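Local coordinates for phytase (Citrobacter braakii, PDB 3ZHC), which belongs to branch 2 of the histidine phosphatase superfamily and folds around a central mixed beta sheet flanked by helices, at residues R286-P291 and L328-G333; F185-N190 and E261-D266; E120-G125 and L318-G323. The protein carries 2 engineered substitutions. One frame throughout, in Å; residues are numbered along the deposited sequence. Where two conformers were deposited one is given.

Contact 1 of 3, residues R286-P291 and L328-G333; sequences RSRATP and LANLSG
The side-chain amide of Asn330 passes at a slant across the aliphatic part of Arg288, with its oxygen end nearest the root of the arginine: Asn330 OD1 is 3.3 Å from Arg288 CB, and Asn330 ND2 is 3.9 Å from Arg288 CD. Amide and guanidinium planes are 35° apart, so the two flat groups are neither stacked nor perpendicular. With chi1 at -58°, Asn330 CG stands beside its own backbone N, which swings the amide across to the arginine chain. Gln279 OE1 accepts a hydrogen bond from Asn330 ND2 and a weak one from Arg288 NH1, so one glutamine of helix 260-280 draws on both polar ends, more firmly on the amide. A water lies 2.7 Å from Asn330 OD1 and is within weak bonding distance of Arg288 O, though acceptors in reach outnumber its protons. Beside this polar patch lies the methyl of Ala289. Its CB rests 3.6 Å from Asn330 O and 3.8 Å from Asn330 CB, while the CD2 branch of Leu331 reaches the same methyl at 4.0 Å. The small side chain suits a close crossing: the local axes approach to 8.2 Å at 107°, and Ala289 and Asn330 have the nearest CA pair. Leu331 also touches Val36 of strand 28-38 and Leu293 and Ile296 further along helix 282-301. This is steep helix-helix packing beside a beta sheet, as in the layered alpha/beta core of histidine phosphatases.

Contact 2 of 3, residues F185-N190 and E261-D266; sequences FRTLEN and EKEWRD
Thr187 meets Asp266 because both first torsions turn the touching oxygens into the gap. In Thr187 (chi1 -56°) OG1 stands beside the backbone N, leaving CG2 anti to that N; in Asp266 (chi1 -80°) the carboxylate carbon likewise lies opposite the carbonyl carbon. The contact is helix-helix packing, joining helix 182-192 to the first turns of helix 260-280 among the helices away from the central sheet. The two side chains cross at about a right angle, with Thr187 OG1 2.8 Å from Asp266 OD2. Ser183 O also lies within reach of the one hydroxyl proton, so which acceptor takes it is open. The methyl branch turns to the aliphatic part of Glu263, where Thr187 CG2 lies 4.0 Å from Glu263 CG. One turn back from the aspartate, Lys262 NZ forms a salt bridge with Asp266 OD2 at 3.2 Å, its hydrogen bond weak. Asp266 OD1 is paired with Lys117 of the second subunit, and Lys262 with Glu120 of that subunit, so helix 260-280 also faces that chain here. Two lysines at one buried carboxylate would probably favour its charged form. On helix 182-192 itself, Arg186 takes Glu189 side-on with two nitrogens: Arg186 NE lies 2.8 Å from Glu189 OE1, approaching from above the carboxylate plane, and the nearly straight bond from Arg186 NH2 (174°) reaches Glu189 OE2 at 3.0 Å.

Contact 3 of 3, residues E120-G125 and L318-G323; sequences EAFLAG and LLFIAG
Leu318, at the start of the strand, reaches the Phe122 ring at its edge, near the ring plane, with Leu318 CD2 4.2 Å from Phe122 CE2. Leu319 turns to the other face of the sheet, against Met295 and Ala299. Phe320 comes back to the side of Phe122 and carries most of the contact. The two rings form an offset (parallel-displaced) face-to-face stack, with planes only 10° apart and centroids 3.8 Å from each other. They are slipped by roughly a bond length: Phe320 CD1 lies over the centre of the Phe122 ring, and Phe122 CG over the centre of the Phe320 ring. The closest atoms are Phe122 CD1 and Phe320 CE1, at 3.4 Å. A CH-pi contact adds to the stack, Phe122 CB standing 4.0 Å from the Phe320 centroid. Both phenylalanines hold CG anti to the backbone N (chi1 -174° in Phe122), which extends each ring into the space between helix and strand. Ile321 again points to the far face, toward Leu292 and Met295. Strand 318-323 runs parallel between strands 28-38 and 105-109, with helices 71-90 and 113-126 packed on one face of the sheet and helix 282-301 on the other.

Along the chain the segments run 120-125, 185-190, 261-266, 286-291, 318-323, 328-333. Both segments of contact 2 therefore fall between those of contact 3, whereas contacts 1 and 3 alternate. Strand 318-323 of contact 3 leads directly into helix 325-335 of contact 1; their centres are 20 Å apart. Helix 282-301, which supplies the other half of contact 1, packs on the sheet face away from helix 113-126, so these two contacts belong to one layered core. Contact 2 is more remote, 28 Å from contact 1 and 33 Å from contact 3 between centres, but consecutive helices 260-280 and 282-301 tie it to contact 1. The chain thus connects the sheet core to a peripheral helical region reached by the second subunit.

Contact 1 of 3, residues R286-P291 and L328-G333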
loop_
_atom_site.group_PDB
_atom_site.type_symbol
_atom_site.label_atom_id
_atom_site.label_comp_id
_atom_site.label_asym_id
_atom_site.label_seq_id
_atom_site.Cartn_x
_atom_site.Cartn_y
_atom_site.Cartn_z
ATOM N N ARG B 286 11.455 7.468 19.030
ATOM C CA ARG B 286 12.585 8.371 19.351
ATOM C C ARG B 286 13.356 7.900 20.556
ATOM O O ARG B 286 14.571 7.790 20.507
ATOM C CB ARG B 286 12.105 9.812 19.593
ATOM C CG ARG B 286 11.746 10.586 18.358
ATOM C CD ARG B 286 11.313 12.050 18.714
ATOM N NE ARG B 286 12.423 12.814 19.322
ATOM C CZ ARG B 286 12.430 13.454 20.516
ATOM N NH1 ARG B 286 11.365 13.495 21.326
ATOM N NH2 ARG B 286 13.549 14.089 20.894
ATOM N N SER B 287 12.644 7.630 21.640
ATOM C CA SER B 287 13.269 7.128 22.880
ATOM C C SER B 287 13.926 5.756 22.682
ATOM O O SER B 287 15.080 5.565 23.043
ATOM C CB SER B 287 12.226 7.034 23.985
ATOM O OG SER B 287 11.618 8.312 24.217
ATOM N N ARG B 288 13.169 4.817 22.097
ATOM C CA ARG B 288 13.630 3.417 21.924
ATOM C C ARG B 288 14.767 3.248 20.925
ATOM O O ARG B 288 15.625 2.416 21.127
ATOM C CB ARG B 288 12.457 2.477 21.562
ATOM C CG ARG B 288 11.638 2.047 22.732
ATOM C CD ARG B 288 10.438 1.195 22.307
ATOM N NE ARG B 288 9.727 0.597 23.465
ATOM C CZ ARG B 288 8.466 0.098 23.450
ATOM N NH1 ARG B 288 7.715 0.108 22.328
ATOM N NH2 ARG B 288 7.945 -0.418 24.580
ATOM N N ALA B 289 14.757 4.045 19.851
ATOM C CA ALA B 289 15.812 3.985 18.812
ATOM C C ALA B 289 17.091 4.747 19.159
ATOM O O ALA B 289 18.078 4.590 18.446
ATOM C CB ALA B 289 15.268 4.495 17.458
ATOM N N THR B 290 17.091 5.559 20.234
ATOM C CA THR B 290 18.248 6.473 20.542
ATOM C C THR B 290 19.638 5.770 20.660
ATOM O O THR B 290 20.592 6.198 19.965
ATOM C CB THR B 290 17.946 7.432 21.781
ATOM O OG1 THR B 290 16.980 8.418 21.388
ATOM C CG2 THR B 290 19.199 8.143 22.276
ATOM N N PRO B 291 19.761 4.712 21.509
ATOM C CA PRO B 291 21.042 3.989 21.603
ATOM C C PRO B 291 21.540 3.431 20.264
ATOM O O PRO B 291 22.712 3.566 19.964
ATOM C CB PRO B 291 20.728 2.856 22.571
ATOM C CG PRO B 291 19.644 3.341 23.367
ATOM C CD PRO B 291 18.795 4.176 22.479
ATOM N N LEU B 328 13.775 -2.472 14.390
ATOM C CA LEU B 328 13.638 -2.020 12.991
ATOM C C LEU B 328 12.502 -1.000 12.872
ATOM O O LEU B 328 12.645 0.023 12.190
ATOM C CB LEU B 328 13.371 -3.183 12.024
ATOM C CG LEU B 328 14.450 -4.278 11.870
ATOM C CD1 LEU B 328 13.988 -5.320 10.866
ATOM C CD2 LEU B 328 15.807 -3.701 11.452
ATOM N N ALA B 329 11.378 -1.294 13.542
ATOM C CA ALA B 329 10.219 -0.397 13.551
ATOM C C ALA B 329 10.545 0.941 14.272
ATOM O O ALA B 329 10.128 1.979 13.803
ATOM C CB ALA B 329 9.021 -1.073 14.162
ATOM N N ASN B 330 11.292 0.887 15.396
ATOM C CA ASN B 330 11.734 2.118 16.123
ATOM C C ASN B 330 12.614 2.983 15.237
ATOM O O ASN B 330 12.457 4.196 15.193
ATOM C CB ASN B 330 12.524 1.813 17.399
ATOM C CG ASN B 330 11.764 0.955 18.408
ATOM O OD1 ASN B 330 12.386 0.220 19.175
ATOM N ND2 ASN B 330 10.435 1.038 18.410
ATOM N N LEU B 331 13.556 2.344 14.543
ATOM C CA LEU B 331 14.448 3.047 13.613
ATOM C C LEU B 331 13.642 3.623 12.458
ATOM O O LEU B 331 13.838 4.770 12.082
ATOM C CB LEU B 331 15.585 2.133 13.111
ATOM C CG LEU B 331 16.673 1.840 14.155
ATOM C CD1 LEU B 331 17.552 0.658 13.730
ATOM C CD2 LEU B 331 17.522 3.084 14.445
ATOM N N SER B 332 12.735 2.832 11.912
ATOM C CA SER B 332 11.848 3.283 10.820
ATOM C C SER B 332 11.033 4.530 11.212
ATOM O O SER B 332 10.988 5.517 10.465
ATOM C CB SER B 332 10.924 2.149 10.428
ATOM O OG SER B 332 9.939 2.564 9.535
ATOM N N GLY B 333 10.405 4.481 12.385
ATOM C CA GLY B 333 9.588 5.601 12.872
ATOM C C GLY B 333 10.376 6.855 13.250
ATOM O O GLY B 333 9.937 7.948 12.979
HETATM O O HOH W 1 15.056 0.234 19.133
#

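Contact 2 of 3, residues F185-N190 and E261-D266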
loop_
_atom_site.group_PDB
_atom_site.type_symbol
_atom_site.label_atom_id
_atom_site.label_comp_id
_atom_site.label_asym_id
_atom_site.label_seq_id
_atom_site.Cartn_x
_atom_site.Cartn_y
_atom_site.Cartn_z
ATOM N N PHE B 185 -9.454 -8.339 9.333
ATOM C CA PHE B 185 -9.959 -9.157 10.437
ATOM C C PHE B 185 -10.875 -10.282 9.935
ATOM O O PHE B 185 -10.843 -11.372 10.486
ATOM C CB PHE B 185 -10.683 -8.313 11.499
ATOM C CG PHE B 185 -9.763 -7.588 12.432
ATOM C CD1 PHE B 185 -9.080 -8.287 13.444
ATOM C CD2 PHE B 185 -9.569 -6.200 12.324
ATOM C CE1 PHE B 185 -8.223 -7.611 14.328
ATOM C CE2 PHE B 185 -8.709 -5.522 13.203
ATOM C CZ PHE B 185 -8.037 -6.232 14.207
ATOM N N ARG B 186 -11.681 -10.009 8.895
ATOM C CA ARG B 186 -12.515 -11.057 8.268
ATOM C C ARG B 186 -11.644 -12.178 7.696
ATOM O O ARG B 186 -11.996 -13.361 7.817
ATOM C CB ARG B 186 -13.425 -10.503 7.135
ATOM C CG ARG B 186 -14.462 -9.421 7.529
ATOM C CD ARG B 186 -15.427 -9.882 8.636
ATOM N NE ARG B 186 -14.838 -9.704 9.953
ATOM C CZ ARG B 186 -14.800 -8.540 10.638
ATOM N NH1 ARG B 186 -15.330 -7.412 10.146
ATOM N NH2 ARG B 186 -14.218 -8.510 11.838
ATOM N N THR B 187 -10.516 -11.808 7.079
ATOM C CA THR B 187 -9.587 -12.800 6.497
ATOM C C THR B 187 -8.950 -13.649 7.604
ATOM O O THR B 187 -8.904 -14.884 7.490
ATOM C CB THR B 187 -8.503 -12.138 5.605
ATOM O OG1 THR B 187 -9.140 -11.361 4.586
ATOM C CG2 THR B 187 -7.607 -13.197 4.930
ATOM N N LEU B 188 -8.471 -12.997 8.666
ATOM C CA LEU B 188 -7.898 -13.727 9.820
ATOM C C LEU B 188 -8.939 -14.704 10.417
ATOM O O LEU B 188 -8.627 -15.860 10.671
ATOM C CB LEU B 188 -7.362 -12.770 10.899
ATOM C CG LEU B 188 -6.807 -13.410 12.190
ATOM C CD1 LEU B 188 -5.696 -14.419 11.850
ATOM C CD2 LEU B 188 -6.305 -12.359 13.127
ATOM N N GLU B 189 -10.157 -14.208 10.620
ATOM C CA GLU B 189 -11.294 -15.023 11.112
ATOM C C GLU B 189 -11.587 -16.237 10.225
ATOM O O GLU B 189 -11.831 -17.319 10.741
ATOM C CB GLU B 189 -12.528 -14.159 11.248
ATOM C CG GLU B 189 -12.448 -13.180 12.448
ATOM C CD GLU B 189 -13.383 -11.989 12.320
ATOM O OE1 GLU B 189 -14.298 -12.012 11.455
ATOM O OE2 GLU B 189 -13.206 -11.011 13.083
ATOM N N ASN B 190 -11.557 -16.036 8.893
ATOM C CA ASN B 190 -11.748 -17.136 7.934
ATOM C C ASN B 190 -10.619 -18.163 8.028
ATOM O O ASN B 190 -10.866 -19.368 7.982
ATOM C CB ASN B 190 -11.850 -16.605 6.498
ATOM C CG ASN B 190 -12.149 -17.704 5.484
ATOM O OD1 ASN B 190 -13.212 -18.312 5.505
ATOM N ND2 ASN B 190 -11.193 -17.955 4.584
ATOM N N GLU B 261 -0.873 -13.887 -2.376
ATOM C CA GLU B 261 -0.319 -12.654 -1.755
ATOM C C GLU B 261 -1.369 -11.726 -1.161
ATOM O O GLU B 261 -1.095 -11.057 -0.168
ATOM C CB GLU B 261 0.561 -11.858 -2.758
ATOM C CG GLU B 261 1.387 -10.718 -2.073
ATOM C CD GLU B 261 2.357 -9.977 -2.998
ATOM O OE1 GLU B 261 2.407 -10.273 -4.218
ATOM O OE2 GLU B 261 3.079 -9.078 -2.474
ATOM N N LYS B 262 -2.561 -11.685 -1.752
ATOM C CA LYS B 262 -3.610 -10.794 -1.262
ATOM C C LYS B 262 -4.005 -11.137 0.168
ATOM O O LYS B 262 -4.040 -10.260 1.025
ATOM C CB LYS B 262 -4.866 -10.843 -2.131
ATOM C CG LYS B 262 -5.680 -9.565 -2.047
ATOM C CD LYS B 262 -7.151 -9.777 -1.859
ATOM C CE LYS B 262 -7.511 -10.104 -0.420
ATOM N NZ LYS B 262 -8.969 -9.835 -0.152
ATOM N N GLU B 263 -4.303 -12.420 0.415
ATOM C CA GLU B 263 -4.668 -12.867 1.772
ATOM C C GLU B 263 -3.460 -12.775 2.741
ATOM O O GLU B 263 -3.646 -12.487 3.910
ATOM C CB GLU B 263 -5.297 -14.266 1.760
ATOM C CG GLU B 263 -6.758 -14.273 1.168
ATOM C CD GLU B 263 -7.433 -15.649 1.252
ATOM O OE1 GLU B 263 -6.746 -16.644 1.646
ATOM O OE2 GLU B 263 -8.671 -15.743 0.923
ATOM N N TRP B 264 -2.248 -13.009 2.237
ATOM C CA TRP B 264 -1.024 -12.837 3.049
ATOM C C TRP B 264 -0.877 -11.423 3.564
ATOM O O TRP B 264 -0.547 -11.229 4.739
ATOM C CB TRP B 264 0.256 -13.228 2.270
ATOM C CG TRP B 264 0.600 -14.624 2.396
ATOM C CD1 TRP B 264 0.538 -15.579 1.424
ATOM C CD2 TRP B 264 1.071 -15.275 3.573
ATOM N NE1 TRP B 264 0.946 -16.784 1.922
ATOM C CE2 TRP B 264 1.278 -16.633 3.241
ATOM C CE3 TRP B 264 1.340 -14.841 4.894
ATOM C CZ2 TRP B 264 1.744 -17.585 4.180
ATOM C CZ3 TRP B 264 1.807 -15.791 5.837
ATOM C CH2 TRP B 264 2.001 -17.151 5.463
ATOM N N ARG B 265 -1.126 -10.440 2.691
ATOM C CA ARG B 265 -1.006 -9.033 3.072
ATOM C C ARG B 265 -2.197 -8.548 3.888
ATOM O O ARG B 265 -2.012 -7.678 4.730
ATOM C CB ARG B 265 -0.728 -8.142 1.847
ATOM C CG ARG B 265 0.707 -8.403 1.276
ATOM C CD ARG B 265 1.183 -7.283 0.391
ATOM N NE ARG B 265 2.561 -7.463 -0.050
ATOM C CZ ARG B 265 3.664 -7.007 0.571
ATOM N NH1 ARG B 265 3.607 -6.306 1.730
ATOM N NH2 ARG B 265 4.851 -7.256 0.021
ATOM N N ASP B 266 -3.411 -9.098 3.654
ATOM C CA ASP B 266 -4.565 -8.854 4.566
ATOM C C ASP B 266 -4.194 -9.223 5.972
ATOM O O ASP B 266 -4.443 -8.470 6.906
ATOM C CB ASP B 266 -5.798 -9.720 4.214
ATOM C CG ASP B 266 -6.613 -9.188 3.070
ATOM O OD1 ASP B 266 -6.274 -8.134 2.482
ATOM O OD2 ASP B 266 -7.644 -9.855 2.753
#

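Contact 3 of 3, residues E120-G125 and L318-G323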
loop_
_atom_site.group_PDB
_atom_site.type_symbol
_atom_site.label_atom_id
_atom_site.label_comp_id
_atom_site.label_asym_id
_atom_site.label_seq_id
_atom_site.Cartn_x
_atom_site.Cartn_y
_atom_site.Cartn_z
ATOM N N GLU B 120 25.793 -15.418 14.994
ATOM C CA GLU B 120 26.541 -16.634 14.616
ATOM C C GLU B 120 26.258 -17.004 13.190
ATOM O O GLU B 120 27.194 -17.175 12.383
ATOM C CB GLU B 120 26.173 -17.811 15.551
ATOM C CG GLU B 120 26.680 -19.196 15.122
ATOM C CD GLU B 120 26.252 -20.259 16.065
ATOM O OE1 GLU B 120 26.779 -20.303 17.186
ATOM O OE2 GLU B 120 25.367 -21.054 15.693
ATOM N N ALA B 121 24.963 -17.131 12.881
ATOM C CA ALA B 121 24.504 -17.519 11.545
ATOM C C ALA B 121 24.960 -16.543 10.455
ATOM O O ALA B 121 25.364 -16.984 9.359
ATOM C CB ALA B 121 22.989 -17.675 11.525
ATOM N N PHE B 122 24.910 -15.230 10.741
ATOM C CA PHE B 122 25.364 -14.220 9.749
ATOM C C PHE B 122 26.863 -14.384 9.411
ATOM O O PHE B 122 27.234 -14.327 8.238
ATOM C CB PHE B 122 25.072 -12.801 10.210
ATOM C CG PHE B 122 25.397 -11.750 9.174
ATOM C CD1 PHE B 122 24.514 -11.501 8.114
ATOM C CD2 PHE B 122 26.585 -11.009 9.253
ATOM C CE1 PHE B 122 24.807 -10.519 7.136
ATOM C CE2 PHE B 122 26.890 -10.024 8.280
ATOM C CZ PHE B 122 25.995 -9.783 7.222
ATOM N N LEU B 123 27.698 -14.592 10.439
ATOM C CA LEU B 123 29.156 -14.822 10.242
ATOM C C LEU B 123 29.443 -16.118 9.492
ATOM O O LEU B 123 30.398 -16.173 8.707
ATOM C CB LEU B 123 29.913 -14.813 11.579
ATOM C CG LEU B 123 29.966 -13.462 12.290
ATOM C CD1 LEU B 123 30.460 -13.587 13.753
ATOM C CD2 LEU B 123 30.829 -12.458 11.461
ATOM N N ALA B 124 28.620 -17.160 9.725
ATOM C CA ALA B 124 28.762 -18.448 9.012
ATOM C C ALA B 124 28.632 -18.277 7.485
ATOM O O ALA B 124 29.241 -19.036 6.709
ATOM C CB ALA B 124 27.748 -19.479 9.528
ATOM N N GLY B 125 27.841 -17.288 7.071
ATOM C CA GLY B 125 27.690 -16.931 5.668
ATOM C C GLY B 125 28.754 -15.959 5.192
ATOM O O GLY B 125 29.327 -16.143 4.115
ATOM N N LEU B 318 32.408 -3.215 8.504
ATOM C CA LEU B 318 31.076 -3.783 8.664
ATOM C C LEU B 318 30.800 -4.032 10.135
ATOM O O LEU B 318 31.493 -4.823 10.761
ATOM C CB LEU B 318 30.956 -5.097 7.873
ATOM C CG LEU B 318 29.663 -5.916 8.002
ATOM C CD1 LEU B 318 28.457 -5.104 7.547
ATOM C CD2 LEU B 318 29.777 -7.204 7.216
ATOM N N LEU B 319 29.796 -3.334 10.674
ATOM C CA LEU B 319 29.283 -3.552 12.024
ATOM C C LEU B 319 27.891 -4.148 11.816
ATOM O O LEU B 319 27.018 -3.478 11.275
ATOM C CB LEU B 319 29.218 -2.246 12.821
ATOM C CG LEU B 319 28.586 -2.274 14.224
ATOM C CD1 LEU B 319 29.382 -3.135 15.187
ATOM C CD2 LEU B 319 28.413 -0.847 14.799
ATOM N N PHE B 320 27.696 -5.403 12.231
ATOM C CA PHE B 320 26.403 -6.103 12.105
ATOM C C PHE B 320 25.791 -6.170 13.484
ATOM O O PHE B 320 26.430 -6.658 14.415
ATOM C CB PHE B 320 26.621 -7.495 11.524
ATOM C CG PHE B 320 25.355 -8.306 11.357
ATOM C CD1 PHE B 320 24.601 -8.210 10.186
ATOM C CD2 PHE B 320 24.915 -9.177 12.384
ATOM C CE1 PHE B 320 23.421 -8.964 10.023
ATOM C CE2 PHE B 320 23.727 -9.940 12.225
ATOM C CZ PHE B 320 22.989 -9.834 11.048
ATOM N N ILE B 321 24.555 -5.677 13.624
ATOM C CA ILE B 321 23.856 -5.618 14.917
ATOM C C ILE B 321 22.565 -6.463 14.837
ATOM O O ILE B 321 21.670 -6.148 14.050
ATOM C CB ILE B 321 23.546 -4.167 15.349
ATOM C CG1 ILE B 321 24.820 -3.305 15.337
ATOM C CG2 ILE B 321 22.904 -4.137 16.756
ATOM C CD1 ILE B 321 24.624 -1.888 15.876
ATOM N N ALA B 322 22.503 -7.527 15.655
ATOM C CA ALA B 322 21.357 -8.456 15.705
ATOM C C ALA B 322 20.359 -8.047 16.802
ATOM O O ALA B 322 20.634 -8.182 18.009
ATOM C CB ALA B 322 21.829 -9.888 15.922
ATOM N N GLY B 323 19.208 -7.553 16.359
ATOM C CA GLY B 323 18.128 -7.146 17.227
ATOM C C GLY B 323 16.830 -7.815 16.826
ATOM O O GLY B 323 16.829 -8.957 16.353
#